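Local coordinates for protein purine nucleoside phosphorylase (Thermus thermophilus, PDB 1ODK) that probably catalyses the reversible phosphorolysis of purine nucleosides to free base and ribose 1-phosphate, as one of six identical subunits, at residues B[149-159]-B[173-183]; B[82-93]-B[194-205]. One frame throughout, in Å; residues are numbered along the deposited sequence.

Contact 1. Residues B[149-159]-B[173-183]; sequences RVGLVASEDAF and YGVLAFEMEAS
Ala154 pairs with Phe178, and Ser155 with Glu179, where strands 152-156 and 175-179 run parallel at 37°, tied by Ala154 N to Ala177 O, Glu179 N to Ala154 O and Glu156 N to Glu179 O. Glu179 folds back beneath the turn that follows it: its OE1 accepts Ala182 N on the syn lone pair at 2.8 Å and Glu181 N from above the carboxylate plane at 3.0 Å, so one oxygen fixes the start of helix 182-192. The other oxygen, OE2, meets Ser155 OG at a distance too short to be trusted in detail. Ser155 suits this place because its small hydroxyl also accepts Ser183 N, 2.8 Å from OG and nearly straight at 160°. These strands belong to a beta-alpha-beta unit whose connecting helix, 164-171, closes in a Schellman motif with Gly174, at positive phi, as its C-prime residue. The short side chain of Ala154 suits the space between Val175 and Phe178: its CB rests over one face of the Phe178 ring, toward the rim and 3.8 Å from CD2. Glu156, with CG wedged between backbone N and carbonyl carbon (chi1 60°) and the chain extended beyond, brings its carboxylate obliquely up to that ring, OE2 3.8 Å from Phe178 CD2. OE2 bonds to Thr162 and to Gln118 of a neighbouring subunit; an alanine here would remove this acceptor, probably leaving both without their mate and Phe178 less firmly flanked. Flexible Met180 lays CG along Glu156 O (3.4 Å) and turns at chi3 to bring CE to Asp157 O. Its sulfur reaches Phe159 obliquely, SD lying 3.9 Å from CD1 in a Met-aromatic contact, while His5 of the neighbouring subunit meets that same ring edge-to-face.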
loop_
_atom_site.group_PDB
_atom_site.type_symbol
_atom_site.label_atom_id
_atom_site.label_comp_id
_atom_site.label_asym_id
_atom_site.label_seq_id
_atom_site.Cartn_x
_atom_site.Cartn_y
_atom_site.Cartn_z
ATOM N N ARG B 149 -4.104 12.297 -31.468
ATOM C CA ARG B 149 -4.922 11.328 -30.751
ATOM C C ARG B 149 -5.414 12.015 -29.481
ATOM O O ARG B 149 -4.821 12.993 -29.021
ATOM C CB ARG B 149 -4.099 10.082 -30.388
ATOM C CG ARG B 149 -3.630 9.243 -31.576
ATOM C CD ARG B 149 -4.806 8.642 -32.332
ATOM N NE ARG B 149 -5.642 7.820 -31.460
ATOM C CZ ARG B 149 -5.291 6.626 -30.989
ATOM N NH1 ARG B 149 -4.116 6.098 -31.313
ATOM N NH2 ARG B 149 -6.107 5.972 -30.171
ATOM N N VAL B 150 -6.507 11.509 -28.925
ATOM C CA VAL B 150 -7.068 12.066 -27.707
ATOM C C VAL B 150 -7.221 10.924 -26.704
ATOM O O VAL B 150 -7.893 9.926 -26.974
ATOM C CB VAL B 150 -8.442 12.719 -27.977
ATOM C CG1 VAL B 150 -8.996 13.334 -26.701
ATOM C CG2 VAL B 150 -8.302 13.786 -29.060
ATOM N N GLY B 151 -6.580 11.061 -25.550
ATOM C CA GLY B 151 -6.677 10.006 -24.562
ATOM C C GLY B 151 -5.742 10.134 -23.380
ATOM O O GLY B 151 -5.263 11.220 -23.045
ATOM N N LEU B 152 -5.477 8.997 -22.752
ATOM C CA LEU B 152 -4.629 8.951 -21.572
ATOM C C LEU B 152 -3.135 8.923 -21.808
ATOM O O LEU B 152 -2.647 8.347 -22.782
ATOM C CB LEU B 152 -4.963 7.714 -20.733
ATOM C CG LEU B 152 -6.310 7.609 -20.029
ATOM C CD1 LEU B 152 -6.419 6.225 -19.392
ATOM C CD2 LEU B 152 -6.436 8.714 -18.982
ATOM N N VAL B 153 -2.418 9.553 -20.884
ATOM C CA VAL B 153 -0.967 9.520 -20.884
ATOM C C VAL B 153 -0.699 9.037 -19.467
ATOM O O VAL B 153 -1.615 8.977 -18.645
ATOM C CB VAL B 153 -0.302 10.922 -21.090
ATOM C CG1 VAL B 153 -0.614 11.449 -22.485
ATOM C CG2 VAL B 153 -0.760 11.902 -20.012
ATOM N N ALA B 154 0.537 8.659 -19.184
ATOM C CA ALA B 154 0.893 8.229 -17.842
ATOM C C ALA B 154 2.052 9.120 -17.423
ATOM O O ALA B 154 3.026 9.253 -18.165
ATOM C CB ALA B 154 1.325 6.755 -17.842
ATOM N N SER B 155 1.927 9.753 -16.260
ATOM C CA SER B 155 2.980 10.614 -15.733
ATOM C C SER B 155 3.812 9.766 -14.767
ATOM O O SER B 155 3.314 9.322 -13.727
ATOM C CB SER B 155 2.375 11.812 -14.987
ATOM O OG SER B 155 1.533 12.584 -15.830
ATOM N N GLU B 156 5.076 9.542 -15.108
ATOM C CA GLU B 156 5.951 8.723 -14.272
ATOM C C GLU B 156 7.115 9.511 -13.685
ATOM O O GLU B 156 7.394 10.635 -14.111
ATOM C CB GLU B 156 6.499 7.562 -15.097
ATOM C CG GLU B 156 7.307 8.027 -16.285
ATOM C CD GLU B 156 7.928 6.887 -17.047
ATOM O OE1 GLU B 156 8.533 7.147 -18.104
ATOM O OE2 GLU B 156 7.813 5.734 -16.582
ATOM N N ASP B 157 7.797 8.897 -12.720
ATOM C CA ASP B 157 8.945 9.499 -12.039
ATOM C C ASP B 157 10.286 8.968 -12.539
ATOM O O ASP B 157 11.241 9.729 -12.690
ATOM C CB ASP B 157 8.872 9.232 -10.529
ATOM C CG ASP B 157 7.954 10.193 -9.800
ATOM O OD1 ASP B 157 7.636 9.920 -8.623
ATOM O OD2 ASP B 157 7.559 11.220 -10.389
ATOM N N ALA B 158 10.357 7.659 -12.779
ATOM C CA ALA B 158 11.600 7.019 -13.218
ATOM C C ALA B 158 11.672 6.718 -14.714
ATOM O O ALA B 158 11.367 5.610 -15.159
ATOM C CB ALA B 158 11.834 5.736 -12.413
ATOM N N PHE B 159 12.100 7.724 -15.472
ATOM C CA PHE B 159 12.247 7.647 -16.924
ATOM C C PHE B 159 12.925 6.353 -17.384
ATOM O O PHE B 159 12.459 5.689 -18.310
ATOM C CB PHE B 159 13.076 8.852 -17.391
ATOM C CG PHE B 159 13.199 8.981 -18.885
ATOM C CD1 PHE B 159 12.221 9.641 -19.625
ATOM C CD2 PHE B 159 14.300 8.454 -19.552
ATOM C CE1 PHE B 159 12.342 9.776 -21.010
ATOM C CE2 PHE B 159 14.429 8.583 -20.942
ATOM C CZ PHE B 159 13.451 9.243 -21.669
ATOM N N TYR B 173 -4.391 -0.750 -21.188
ATOM C CA TYR B 173 -5.306 -0.084 -20.270
ATOM C C TYR B 173 -5.618 1.340 -20.737
ATOM O O TYR B 173 -6.149 2.150 -19.978
ATOM C CB TYR B 173 -4.722 -0.078 -18.855
ATOM C CG TYR B 173 -4.744 -1.450 -18.227
ATOM C CD1 TYR B 173 -5.784 -1.835 -17.383
ATOM C CD2 TYR B 173 -3.761 -2.391 -18.535
ATOM C CE1 TYR B 173 -5.849 -3.126 -16.862
ATOM C CE2 TYR B 173 -3.816 -3.688 -18.021
ATOM C CZ TYR B 173 -4.865 -4.048 -17.186
ATOM O OH TYR B 173 -4.934 -5.331 -16.694
ATOM N N GLY B 174 -5.277 1.635 -21.990
ATOM C CA GLY B 174 -5.567 2.945 -22.549
ATOM C C GLY B 174 -4.463 3.987 -22.579
ATOM O O GLY B 174 -4.662 5.071 -23.138
ATOM N N VAL B 175 -3.304 3.687 -21.996
ATOM C CA VAL B 175 -2.208 4.653 -21.994
ATOM C C VAL B 175 -1.603 4.772 -23.387
ATOM O O VAL B 175 -1.143 3.790 -23.966
ATOM C CB VAL B 175 -1.097 4.258 -20.997
ATOM C CG1 VAL B 175 0.072 5.258 -21.086
ATOM C CG2 VAL B 175 -1.663 4.226 -19.585
ATOM N N LEU B 176 -1.604 5.983 -23.921
ATOM C CA LEU B 176 -1.065 6.217 -25.255
ATOM C C LEU B 176 0.433 6.463 -25.236
ATOM O O LEU B 176 1.145 6.037 -26.140
ATOM C CB LEU B 176 -1.754 7.422 -25.888
ATOM C CG LEU B 176 -3.271 7.344 -26.038
ATOM C CD1 LEU B 176 -3.792 8.663 -26.584
ATOM C CD2 LEU B 176 -3.637 6.191 -26.964
ATOM N N ALA B 177 0.904 7.158 -24.206
ATOM C CA ALA B 177 2.318 7.486 -24.095
ATOM C C ALA B 177 2.663 7.868 -22.661
ATOM O O ALA B 177 1.773 8.062 -21.831
ATOM C CB ALA B 177 2.651 8.646 -25.039
ATOM N N PHE B 178 3.960 7.976 -22.388
ATOM C CA PHE B 178 4.459 8.342 -21.070
ATOM C C PHE B 178 5.152 9.700 -21.093
ATOM O O PHE B 178 5.883 10.021 -22.025
ATOM C CB PHE B 178 5.479 7.313 -20.560
ATOM C CG PHE B 178 4.883 5.997 -20.176
ATOM C CD1 PHE B 178 4.394 5.129 -21.146
ATOM C CD2 PHE B 178 4.804 5.628 -18.838
ATOM C CE1 PHE B 178 3.830 3.905 -20.790
ATOM C CE2 PHE B 178 4.242 4.405 -18.468
ATOM C CZ PHE B 178 3.754 3.544 -19.448
ATOM N N GLU B 179 4.912 10.496 -20.060
ATOM C CA GLU B 179 5.565 11.791 -19.929
ATOM C C GLU B 179 5.808 11.961 -18.428
ATOM O O GLU B 179 5.640 10.996 -17.677
ATOM C CB GLU B 179 4.719 12.915 -20.549
ATOM C CG GLU B 179 3.260 12.922 -20.178
ATOM C CD GLU B 179 3.020 13.570 -18.842
ATOM O OE1 GLU B 179 3.272 14.788 -18.722
ATOM O OE2 GLU B 179 2.587 12.860 -17.917
ATOM N N MET B 180 6.193 13.143 -17.965
ATOM C CA MET B 180 6.510 13.269 -16.542
ATOM C C MET B 180 6.005 14.521 -15.830
ATOM O O MET B 180 6.625 14.965 -14.862
ATOM C CB MET B 180 8.037 13.192 -16.375
ATOM C CG MET B 180 8.679 11.939 -16.985
ATOM S SD MET B 180 10.499 12.003 -17.016
ATOM C CE MET B 180 10.843 11.913 -15.257
ATOM N N GLU B 181 4.889 15.087 -16.270
ATOM C CA GLU B 181 4.416 16.310 -15.630
ATOM C C GLU B 181 2.906 16.489 -15.508
ATOM O O GLU B 181 2.421 17.099 -14.552
ATOM C CB GLU B 181 4.980 17.525 -16.381
ATOM C CG GLU B 181 6.496 17.703 -16.301
ATOM C CD GLU B 181 7.282 16.823 -17.262
ATOM O OE1 GLU B 181 8.522 16.788 -17.127
ATOM O OE2 GLU B 181 6.680 16.176 -18.152
ATOM N N ALA B 182 2.169 15.960 -16.476
ATOM C CA ALA B 182 0.719 16.118 -16.529
ATOM C C ALA B 182 -0.102 15.859 -15.269
ATOM O O ALA B 182 -0.933 16.685 -14.893
ATOM C CB ALA B 182 0.160 15.288 -17.685
ATOM N N SER B 183 0.102 14.715 -14.624
ATOM C CA SER B 183 -0.671 14.394 -13.429
ATOM C C SER B 183 -0.671 15.510 -12.373
ATOM O O SER B 183 -1.732 15.896 -11.873
ATOM C CB SER B 183 -0.156 13.090 -12.809
ATOM O OG SER B 183 1.176 13.246 -12.361
HETATM O O HOH W 1 -6.539 6.619 -24.168
#

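Contact 2. Residues B[82-93]-B[194-205]; sequences ARVLVRVGTAGA and VRTGAILAVSNR
Ala93 N donates to Asn204 O at 2.7 Å, in the plane of the carbonyl, and closes a long parallel pairing of strands 84-93 and 195-205. Up to Ala91 and Val202 the register is regular; then strand 195-205 spends one extra residue before Ala93 meets Arg205, a beta bulge. Within it Ser203 OG donates to Asn204 OD1 at 2.8 Å, a bond that ties the two bulge side chains together, and the same hydroxyl oxygen lies 3.6 Å from Thr90 CB. Arg87 leaves the strand with CG opposite the backbone N (chi1 165°) and runs on extended, which carries its guanidinium over Leu200: CD2 lies against one face, 3.5 Å from NH2, and a salt bridge from NH2 to Glu181 helps hold the group there. Gly89 suits the place beside it: a CB there would come too close to Arg87 NH1 as it now lies. The other branch of Leu200 packs on the small Ala91, CD1 to CB 3.6 Å, so one leucine serves both the charged group and the apolar core. Beta-branched residues suit the reverse side, where Val88 CG1 touches Ile199 CG2 at 3.8 Å beneath helix 214-233. Helix 182-192 packs on the side bearing Arg87, Thr196 and Ala198. A central twisted sheet with helices on both faces is the core of the alpha/beta fold of the phosphorylase superfamily.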
loop_
_atom_site.group_PDB
_atom_site.type_symbol
_atom_site.label_atom_id
_atom_site.label_comp_id
_atom_site.label_asym_id
_atom_site.label_seq_id
_atom_site.Cartn_x
_atom_site.Cartn_y
_atom_site.Cartn_z
ATOM N N ALA B 82 -1.250 33.260 -12.718
ATOM C CA ALA B 82 -1.585 32.376 -13.833
ATOM C C ALA B 82 -2.973 31.784 -13.594
ATOM O O ALA B 82 -3.290 31.362 -12.480
ATOM C CB ALA B 82 -0.537 31.262 -13.968
ATOM N N ARG B 83 -3.793 31.757 -14.642
ATOM C CA ARG B 83 -5.158 31.243 -14.552
ATOM C C ARG B 83 -5.437 30.113 -15.537
ATOM O O ARG B 83 -6.266 29.240 -15.275
ATOM C CB ARG B 83 -6.151 32.385 -14.786
ATOM C CG ARG B 83 -6.077 33.458 -13.715
ATOM C CD ARG B 83 -6.610 32.931 -12.388
ATOM N NE ARG B 83 -5.973 33.567 -11.237
ATOM C CZ ARG B 83 -5.912 34.880 -11.032
ATOM N NH1 ARG B 83 -6.454 35.721 -11.905
ATOM N NH2 ARG B 83 -5.299 35.353 -9.952
ATOM N N VAL B 84 -4.751 30.146 -16.673
ATOM C CA VAL B 84 -4.893 29.127 -17.706
ATOM C C VAL B 84 -3.486 28.624 -18.020
ATOM O O VAL B 84 -2.656 29.370 -18.537
ATOM C CB VAL B 84 -5.542 29.716 -18.981
ATOM C CG1 VAL B 84 -5.667 28.646 -20.046
ATOM C CG2 VAL B 84 -6.918 30.291 -18.643
ATOM N N LEU B 85 -3.216 27.362 -17.700
ATOM C CA LEU B 85 -1.889 26.802 -17.926
ATOM C C LEU B 85 -1.922 25.551 -18.784
ATOM O O LEU B 85 -2.546 24.550 -18.422
ATOM C CB LEU B 85 -1.214 26.485 -16.585
ATOM C CG LEU B 85 -1.146 27.639 -15.580
ATOM C CD1 LEU B 85 -2.485 27.763 -14.871
ATOM C CD2 LEU B 85 -0.051 27.386 -14.555
ATOM N N VAL B 86 -1.234 25.610 -19.919
ATOM C CA VAL B 86 -1.202 24.480 -20.834
ATOM C C VAL B 86 0.197 23.914 -21.013
ATOM O O VAL B 86 1.100 24.586 -21.520
ATOM C CB VAL B 86 -1.776 24.873 -22.222
ATOM C CG1 VAL B 86 -1.656 23.705 -23.203
ATOM C CG2 VAL B 86 -3.238 25.288 -22.074
ATOM N N ARG B 87 0.379 22.674 -20.574
ATOM C CA ARG B 87 1.663 22.016 -20.733
ATOM C C ARG B 87 1.848 21.639 -22.196
ATOM O O ARG B 87 0.923 21.159 -22.849
ATOM C CB ARG B 87 1.746 20.744 -19.874
ATOM C CG ARG B 87 2.911 19.816 -20.259
ATOM C CD ARG B 87 3.125 18.698 -19.243
ATOM N NE ARG B 87 3.821 17.545 -19.822
ATOM C CZ ARG B 87 5.063 17.565 -20.295
ATOM N NH1 ARG B 87 5.777 18.686 -20.261
ATOM N NH2 ARG B 87 5.586 16.463 -20.818
ATOM N N VAL B 88 3.042 21.897 -22.713
ATOM C CA VAL B 88 3.382 21.527 -24.077
ATOM C C VAL B 88 4.704 20.798 -23.929
ATOM O O VAL B 88 5.684 21.358 -23.438
ATOM C CB VAL B 88 3.552 22.754 -25.011
ATOM C CG1 VAL B 88 2.193 23.383 -25.288
ATOM C CG2 VAL B 88 4.501 23.777 -24.389
ATOM N N GLY B 89 4.730 19.533 -24.321
ATOM C CA GLY B 89 5.961 18.786 -24.182
ATOM C C GLY B 89 6.037 17.583 -25.086
ATOM O O GLY B 89 5.257 17.446 -26.031
ATOM N N THR B 90 6.990 16.709 -24.783
ATOM C CA THR B 90 7.209 15.499 -25.553
ATOM C C THR B 90 6.781 14.281 -24.749
ATOM O O THR B 90 6.652 14.344 -23.526
ATOM C CB THR B 90 8.685 15.352 -25.914
ATOM O OG1 THR B 90 9.470 15.499 -24.726
ATOM C CG2 THR B 90 9.092 16.417 -26.928
ATOM N N ALA B 91 6.560 13.174 -25.445
ATOM C CA ALA B 91 6.141 11.944 -24.789
ATOM C C ALA B 91 6.632 10.727 -25.558
ATOM O O ALA B 91 6.827 10.784 -26.774
ATOM C CB ALA B 91 4.618 11.909 -24.668
ATOM N N GLY B 92 6.844 9.636 -24.828
ATOM C CA GLY B 92 7.295 8.401 -25.438
ATOM C C GLY B 92 6.095 7.503 -25.660
ATOM O O GLY B 92 5.402 7.136 -24.708
ATOM N N ALA B 93 5.837 7.161 -26.918
ATOM C CA ALA B 93 4.698 6.319 -27.255
ATOM C C ALA B 93 4.767 4.961 -26.563
ATOM O O ALA B 93 5.818 4.321 -26.531
ATOM C CB ALA B 93 4.615 6.129 -28.764
ATOM N N VAL B 194 -7.639 26.596 -10.931
ATOM C CA VAL B 194 -7.223 27.212 -12.185
ATOM C C VAL B 194 -7.462 26.210 -13.311
ATOM O O VAL B 194 -7.661 25.024 -13.059
ATOM C CB VAL B 194 -5.730 27.654 -12.158
ATOM C CG1 VAL B 194 -5.560 28.847 -11.228
ATOM C CG2 VAL B 194 -4.833 26.508 -11.707
ATOM N N ARG B 195 -7.454 26.689 -14.547
ATOM C CA ARG B 195 -7.705 25.832 -15.698
ATOM C C ARG B 195 -6.424 25.337 -16.335
ATOM O O ARG B 195 -5.581 26.134 -16.748
ATOM C CB ARG B 195 -8.538 26.595 -16.723
ATOM C CG ARG B 195 -9.865 27.076 -16.165
ATOM C CD ARG B 195 -10.680 27.830 -17.207
ATOM N NE ARG B 195 -12.059 28.006 -16.764
ATOM C CZ ARG B 195 -13.023 28.539 -17.507
ATOM N NH1 ARG B 195 -12.759 28.957 -18.740
ATOM N NH2 ARG B 195 -14.254 28.647 -17.020
ATOM N N THR B 196 -6.288 24.016 -16.423
ATOM C CA THR B 196 -5.097 23.409 -17.000
ATOM C C THR B 196 -5.399 22.488 -18.172
ATOM O O THR B 196 -6.542 22.112 -18.419
ATOM C CB THR B 196 -4.317 22.595 -15.939
ATOM O OG1 THR B 196 -5.119 21.492 -15.496
ATOM C CG2 THR B 196 -3.984 23.472 -14.736
ATOM N N GLY B 197 -4.345 22.124 -18.888
ATOM C CA GLY B 197 -4.479 21.243 -20.025
ATOM C C GLY B 197 -3.096 20.807 -20.454
ATOM O O GLY B 197 -2.091 21.355 -19.993
ATOM N N ALA B 198 -3.037 19.811 -21.327
ATOM C CA ALA B 198 -1.760 19.326 -21.813
ATOM C C ALA B 198 -1.871 18.731 -23.204
ATOM O O ALA B 198 -2.795 17.973 -23.504
ATOM C CB ALA B 198 -1.186 18.279 -20.844
ATOM N N ILE B 199 -0.932 19.104 -24.061
ATOM C CA ILE B 199 -0.873 18.557 -25.401
ATOM C C ILE B 199 0.583 18.132 -25.557
ATOM O O ILE B 199 1.496 18.839 -25.120
ATOM C CB ILE B 199 -1.279 19.589 -26.470
ATOM C CG1 ILE B 199 -1.181 18.946 -27.856
ATOM C CG2 ILE B 199 -0.425 20.842 -26.354
ATOM C CD1 ILE B 199 -1.772 19.792 -28.962
ATOM N N LEU B 200 0.800 16.963 -26.142
ATOM C CA LEU B 200 2.154 16.456 -26.299
ATOM C C LEU B 200 2.462 16.040 -27.723
ATOM O O LEU B 200 1.566 15.731 -28.502
ATOM C CB LEU B 200 2.368 15.237 -25.394
ATOM C CG LEU B 200 2.055 15.376 -23.901
ATOM C CD1 LEU B 200 2.125 14.010 -23.241
ATOM C CD2 LEU B 200 3.044 16.346 -23.249
ATOM N N ALA B 201 3.747 16.027 -28.044
ATOM C CA ALA B 201 4.213 15.593 -29.350
ATOM C C ALA B 201 5.036 14.335 -29.077
ATOM O O ALA B 201 5.931 14.352 -28.234
ATOM C CB ALA B 201 5.089 16.668 -29.986
ATOM N N VAL B 202 4.718 13.240 -29.763
ATOM C CA VAL B 202 5.460 11.998 -29.579
ATOM C C VAL B 202 6.883 12.184 -30.109
ATOM O O VAL B 202 7.080 12.520 -31.275
ATOM C CB VAL B 202 4.787 10.828 -30.332
ATOM C CG1 VAL B 202 5.612 9.559 -30.171
ATOM C CG2 VAL B 202 3.384 10.614 -29.802
ATOM N N SER B 203 7.870 11.970 -29.247
ATOM C CA SER B 203 9.266 12.133 -29.637
ATOM C C SER B 203 9.994 10.808 -29.822
ATOM O O SER B 203 11.132 10.780 -30.294
ATOM C CB SER B 203 10.005 12.961 -28.588
ATOM O OG SER B 203 9.942 12.327 -27.322
ATOM N N ASN B 204 9.340 9.712 -29.452
ATOM C CA ASN B 204 9.956 8.396 -29.562
ATOM C C ASN B 204 9.023 7.326 -29.021
ATOM O O ASN B 204 7.918 7.619 -28.571
ATOM C CB ASN B 204 11.240 8.348 -28.735
ATOM C CG ASN B 204 10.975 8.545 -27.252
ATOM O OD1 ASN B 204 10.624 9.642 -26.810
ATOM N ND2 ASN B 204 11.122 7.477 -26.477
ATOM N N ARG B 205 9.494 6.085 -29.061
ATOM C CA ARG B 205 8.755 4.943 -28.540
ATOM C C ARG B 205 9.548 4.419 -27.349
ATOM O O ARG B 205 10.779 4.393 -27.382
ATOM C CB ARG B 205 8.625 3.857 -29.608
ATOM C CG ARG B 205 7.583 4.181 -30.663
ATOM C CD ARG B 205 7.996 3.681 -32.031
ATOM N NE ARG B 205 6.976 3.961 -33.037
ATOM C CZ ARG B 205 7.227 4.072 -34.337
ATOM N NH1 ARG B 205 8.467 3.932 -34.786
ATOM N NH2 ARG B 205 6.237 4.321 -35.187
#

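In the fold
Contacts 1 and 2, centres about 10 Å apart, share one sheet: strand 175-179 lies antiparallel beside strand 84-93, with Phe178 N probably hydrogen-bonded to Gly92 O at 2.9 Å. Arg87 of contact 2 reaches into contact 1, its NH2 forming a salt bridge to Glu181 OE2 at 2.9 Å and its NE another to Glu179 OE1, the oxygen that also holds the helix start. Apolar packing reinforces the joint, Glu179 CG lying 3.4 Å from Leu200 CD1. Helix 182-192 leads directly from contact 1 into strand 195-205. With His5 meeting Phe159 and Arg44 packing on Thr90, both from a neighbouring subunit, this junction is consistent with the intersubunit active-site region of hexameric nucleoside phosphorylases.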